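Local coordinates for protein exopolygalacturonate lyase (Vibrio vulnificus, PDB 5A29) that probably cleaves pectic polysaccharides by beta-elimination, as a manganese-binding member of polysaccharide lyase family 2, at residues K37-N42 against I517-P522. Residues are numbered along the deposited sequence; the frame is centred on the assembly and turned at random.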
ATOM      1  N   LYS A  37     -21.374 -11.722   2.316  1.00 17.21           N
ATOM      2  CA  LYS A  37     -21.949 -12.043   3.664  1.00 19.64           C
ATOM      3  C   LYS A  37     -21.479 -13.412   4.193  1.00 18.68           C
ATOM      4  O   LYS A  37     -21.092 -13.553   5.382  1.00 19.85           O
ATOM      5  CB  LYS A  37     -23.506 -12.022   3.585  1.00 21.51           C
ATOM      6  CG  LYS A  37     -24.207 -12.511   4.874  1.00 29.07           C
ATOM      7  CD  LYS A  37     -25.745 -12.420   4.644  1.00 36.03           C
ATOM      8  CE  LYS A  37     -26.637 -12.805   5.837  1.00 43.38           C
ATOM      9  NZ  LYS A  37     -26.020 -13.780   6.779  1.00 33.04           N
ATOM     10  N   THR A  38     -21.389 -14.401   3.290  1.00 18.25           N
ATOM     11  CA  THR A  38     -20.877 -15.703   3.665  1.00 20.36           C
ATOM     12  C   THR A  38     -19.410 -15.626   4.131  1.00 20.74           C
ATOM     13  O   THR A  38     -19.008 -16.211   5.122  1.00 16.98           O
ATOM     14  CB  THR A  38     -20.978 -16.702   2.485  1.00 21.00           C
ATOM     15  OG1 THR A  38     -22.368 -16.875   2.123  1.00 22.81           O
ATOM     16  CG2 THR A  38     -20.352 -18.073   2.835  1.00 21.34           C
ATOM     17  N   TYR A  39     -18.601 -14.926   3.357  1.00 19.33           N
ATOM     18  CA  TYR A  39     -17.197 -14.693   3.758  1.00 18.23           C
ATOM     19  C   TYR A  39     -17.140 -14.029   5.105  1.00 19.19           C
ATOM     20  O   TYR A  39     -16.380 -14.471   5.995  1.00 19.96           O
ATOM     21  CB  TYR A  39     -16.581 -13.776   2.680  1.00 18.04           C
ATOM     22  CG  TYR A  39     -15.249 -13.183   3.073  1.00 18.32           C
ATOM     23  CD1 TYR A  39     -14.130 -13.985   3.148  1.00 21.76           C
ATOM     24  CD2 TYR A  39     -15.129 -11.819   3.347  1.00 19.41           C
ATOM     25  CE1 TYR A  39     -12.881 -13.447   3.437  1.00 20.88           C
ATOM     26  CE2 TYR A  39     -13.870 -11.268   3.720  1.00 21.75           C
ATOM     27  CZ  TYR A  39     -12.758 -12.100   3.683  1.00 22.57           C
ATOM     28  OH  TYR A  39     -11.490 -11.634   3.982  1.00 25.32           O
ATOM     29  N   ILE A  40     -17.892 -12.938   5.290  1.00 16.26           N
ATOM     30  CA  ILE A  40     -17.843 -12.269   6.599  1.00 19.04           C
ATOM     31  C   ILE A  40     -18.217 -13.219   7.741  1.00 22.78           C
ATOM     32  O   ILE A  40     -17.557 -13.249   8.796  1.00 19.60           O
ATOM     33  CB  ILE A  40     -18.693 -10.977   6.577  1.00 20.79           C
ATOM     34  CG1 ILE A  40     -18.015  -9.888   5.676  1.00 18.26           C
ATOM     35  CG2 ILE A  40     -19.080 -10.475   7.980  1.00 20.39           C
ATOM     36  CD1 ILE A  40     -18.976  -8.720   5.336  1.00 19.42           C
ATOM     37  N   ASP A  41     -19.290 -14.005   7.534  1.00 20.66           N
ATOM     38  CA  ASP A  41     -19.727 -14.972   8.554  1.00 23.00           C
ATOM     39  C   ASP A  41     -18.643 -15.989   8.865  1.00 20.45           C
ATOM     40  O   ASP A  41     -18.438 -16.285  10.011  1.00 23.80           O
ATOM     41  CB  ASP A  41     -20.987 -15.718   8.078  1.00 23.88           C
ATOM     42  CG  ASP A  41     -22.220 -14.810   8.066  1.00 32.46           C
ATOM     43  OD1 ASP A  41     -22.197 -13.761   8.758  1.00 34.01           O
ATOM     44  OD2 ASP A  41     -23.194 -15.115   7.339  1.00 36.75           O
ATOM     45  N   ASN A  42     -17.946 -16.480   7.838  1.00 19.25           N
ATOM     46  CA  ASN A  42     -16.848 -17.411   7.978  1.00 21.35           C
ATOM     47  C   ASN A  42     -15.718 -16.802   8.799  1.00 21.62           C
ATOM     48  O   ASN A  42     -15.224 -17.411   9.741  1.00 21.17           O
ATOM     49  CB  ASN A  42     -16.325 -17.856   6.612  1.00 20.88           C
ATOM     50  CG  ASN A  42     -17.280 -18.850   5.926  1.00 26.22           C
ATOM     51  OD1 ASN A  42     -18.109 -19.480   6.616  1.00 24.48           O
ATOM     52  ND2 ASN A  42     -17.165 -19.016   4.634  1.00 21.63           N
ATOM     53  N   ILE A 517      -7.593 -12.627   5.707  1.00 18.15           N
ATOM     54  CA  ILE A 517      -8.783 -11.807   5.856  1.00 20.73           C
ATOM     55  C   ILE A 517      -8.572 -10.338   5.446  1.00 22.77           C
ATOM     56  O   ILE A 517      -9.486  -9.520   5.556  1.00 28.46           O
ATOM     57  CB  ILE A 517      -9.359 -11.823   7.298  1.00 20.80           C
ATOM     58  CG1 ILE A 517      -8.482 -11.038   8.310  1.00 22.76           C
ATOM     59  CG2 ILE A 517      -9.525 -13.244   7.793  1.00 21.17           C
ATOM     60  CD1 ILE A 517      -9.273 -10.768   9.580  1.00 24.33           C
ATOM     61  N   ASP A 518      -7.403 -10.026   4.926  1.00 20.13           N
ATOM     62  CA  ASP A 518      -7.240  -8.670   4.324  1.00 25.96           C
ATOM     63  C   ASP A 518      -7.534  -8.631   2.837  1.00 24.20           C
ATOM     64  O   ASP A 518      -7.272  -7.657   2.187  1.00 18.96           O
ATOM     65  CB  ASP A 518      -5.815  -8.158   4.567  1.00 26.99           C
ATOM     66  CG  ASP A 518      -5.795  -6.689   5.105  1.00 34.83           C
ATOM     67  OD1 ASP A 518      -6.812  -6.286   5.746  1.00 30.54           O
ATOM     68  OD2 ASP A 518      -4.736  -5.998   4.933  1.00 33.09           O
ATOM     69  N   ALA A 519      -8.132  -9.698   2.289  1.00 20.07           N
ATOM     70  CA  ALA A 519      -8.531  -9.721   0.861  1.00 20.37           C
ATOM     71  C   ALA A 519      -9.329  -8.426   0.489  1.00 17.91           C
ATOM     72  O   ALA A 519     -10.207  -7.944   1.235  1.00 20.23           O
ATOM     73  CB  ALA A 519      -9.416 -10.958   0.635  1.00 19.23           C
ATOM     74  N   ILE A 520      -9.085  -7.919  -0.697  1.00 16.61           N
ATOM     75  CA  ILE A 520      -9.809  -6.681  -1.068  0.50 17.29           C
ATOM     76  C   ILE A 520     -11.004  -6.943  -1.988  1.00 17.48           C
ATOM     77  O   ILE A 520     -11.787  -6.050  -2.268  1.00 17.87           O
ATOM     78  CB  ILE A 520      -8.870  -5.698  -1.746  0.50 18.61           C
ATOM     79  CG1 ILE A 520      -8.288  -6.359  -2.985  0.50 16.36           C
ATOM     80  CG2 ILE A 520      -7.795  -5.224  -0.757  0.50 21.38           C
ATOM     81  CD1 ILE A 520      -7.686  -5.371  -3.911  0.50 20.84           C
ATOM     82  N   GLU A 521     -11.163  -8.174  -2.471  1.00 15.77           N
ATOM     83  CA  GLU A 521     -12.351  -8.504  -3.301  1.00 16.85           C
ATOM     84  C   GLU A 521     -13.653  -8.037  -2.602  1.00 16.90           C
ATOM     85  O   GLU A 521     -14.504  -7.468  -3.289  1.00 20.55           O
ATOM     86  CB  GLU A 521     -12.458 -10.036  -3.548  1.00 18.42           C
ATOM     87  CG  GLU A 521     -11.453 -10.540  -4.581  1.00 22.70           C
ATOM     88  CD  GLU A 521     -10.045 -10.879  -3.982  1.00 28.76           C
ATOM     89  OE1 GLU A 521      -9.764 -10.609  -2.797  1.00 26.07           O
ATOM     90  OE2 GLU A 521      -9.178 -11.346  -4.761  1.00 30.44           O
ATOM     91  N   PRO A 522     -13.804  -8.269  -1.280  1.00 16.91           N
ATOM     92  CA  PRO A 522     -15.035  -7.843  -0.608  1.00 18.24           C
ATOM     93  C   PRO A 522     -15.251  -6.356  -0.706  1.00 20.47           C
ATOM     94  O   PRO A 522     -16.392  -5.904  -0.990  1.00 17.29           O
ATOM     95  CB  PRO A 522     -14.776  -8.170   0.875  1.00 24.41           C
ATOM     96  CG  PRO A 522     -13.782  -9.304   0.824  1.00 24.94           C
ATOM     97  CD  PRO A 522     -12.911  -9.001  -0.362  1.00 20.39           C
TER
HETATM   98  O   HOH W   1     -11.330  -8.836   3.743  1.00 22.91           O
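The chi1 of Tyr-39 (167°) turns CG away from the backbone N and beside the carbonyl carbon, and with a chi2 of 71° the ring reaches out from its helix to the chain that leads into helix 521-532; this one side chain carries nearly the whole contact. Its hydroxyl enters the bend made by residues 517-519: Tyr-39 OH comes to 3.3 Å from Ile-517 CA, and Tyr-39 OH lies 4.0 Å from Ala-519 CB. One water links this end of the ring to the turn. Tyr-39 OH donates to it at 2.8 Å, and the water spends its own two hydrogens on backbone carbonyls, 2.7 Å to Ile-517 O and 2.9 Å to Ala-519 O. The water thus takes one hydrogen bond and gives two, linking the buried phenol to two carbonyls of the turn. Further back along the ring Pro-522 crosses Tyr-39 at about a right angle, with Pro-522 CG 3.5 Å from Tyr-39 CE2. Phe-506 packs edge-to-face with the same tyrosine and also touches Ala-519 and Pro-522, so Phe-506 and Pro-522 both pack on the ring behind its polar end. The CB of Asp-518 is directed away from helix 27-46, and its OD1 accepts a hydrogen bond from Asn-89 N, at the start of helix 88-101. This is helix-to-loop packing away from the manganese and tartrate sites: a tyrosine, bridged by water to the turn between strand 514-516 and helix 521-532, joins the N-terminal helix 27-46 to a turn some 475 residues later in the chain.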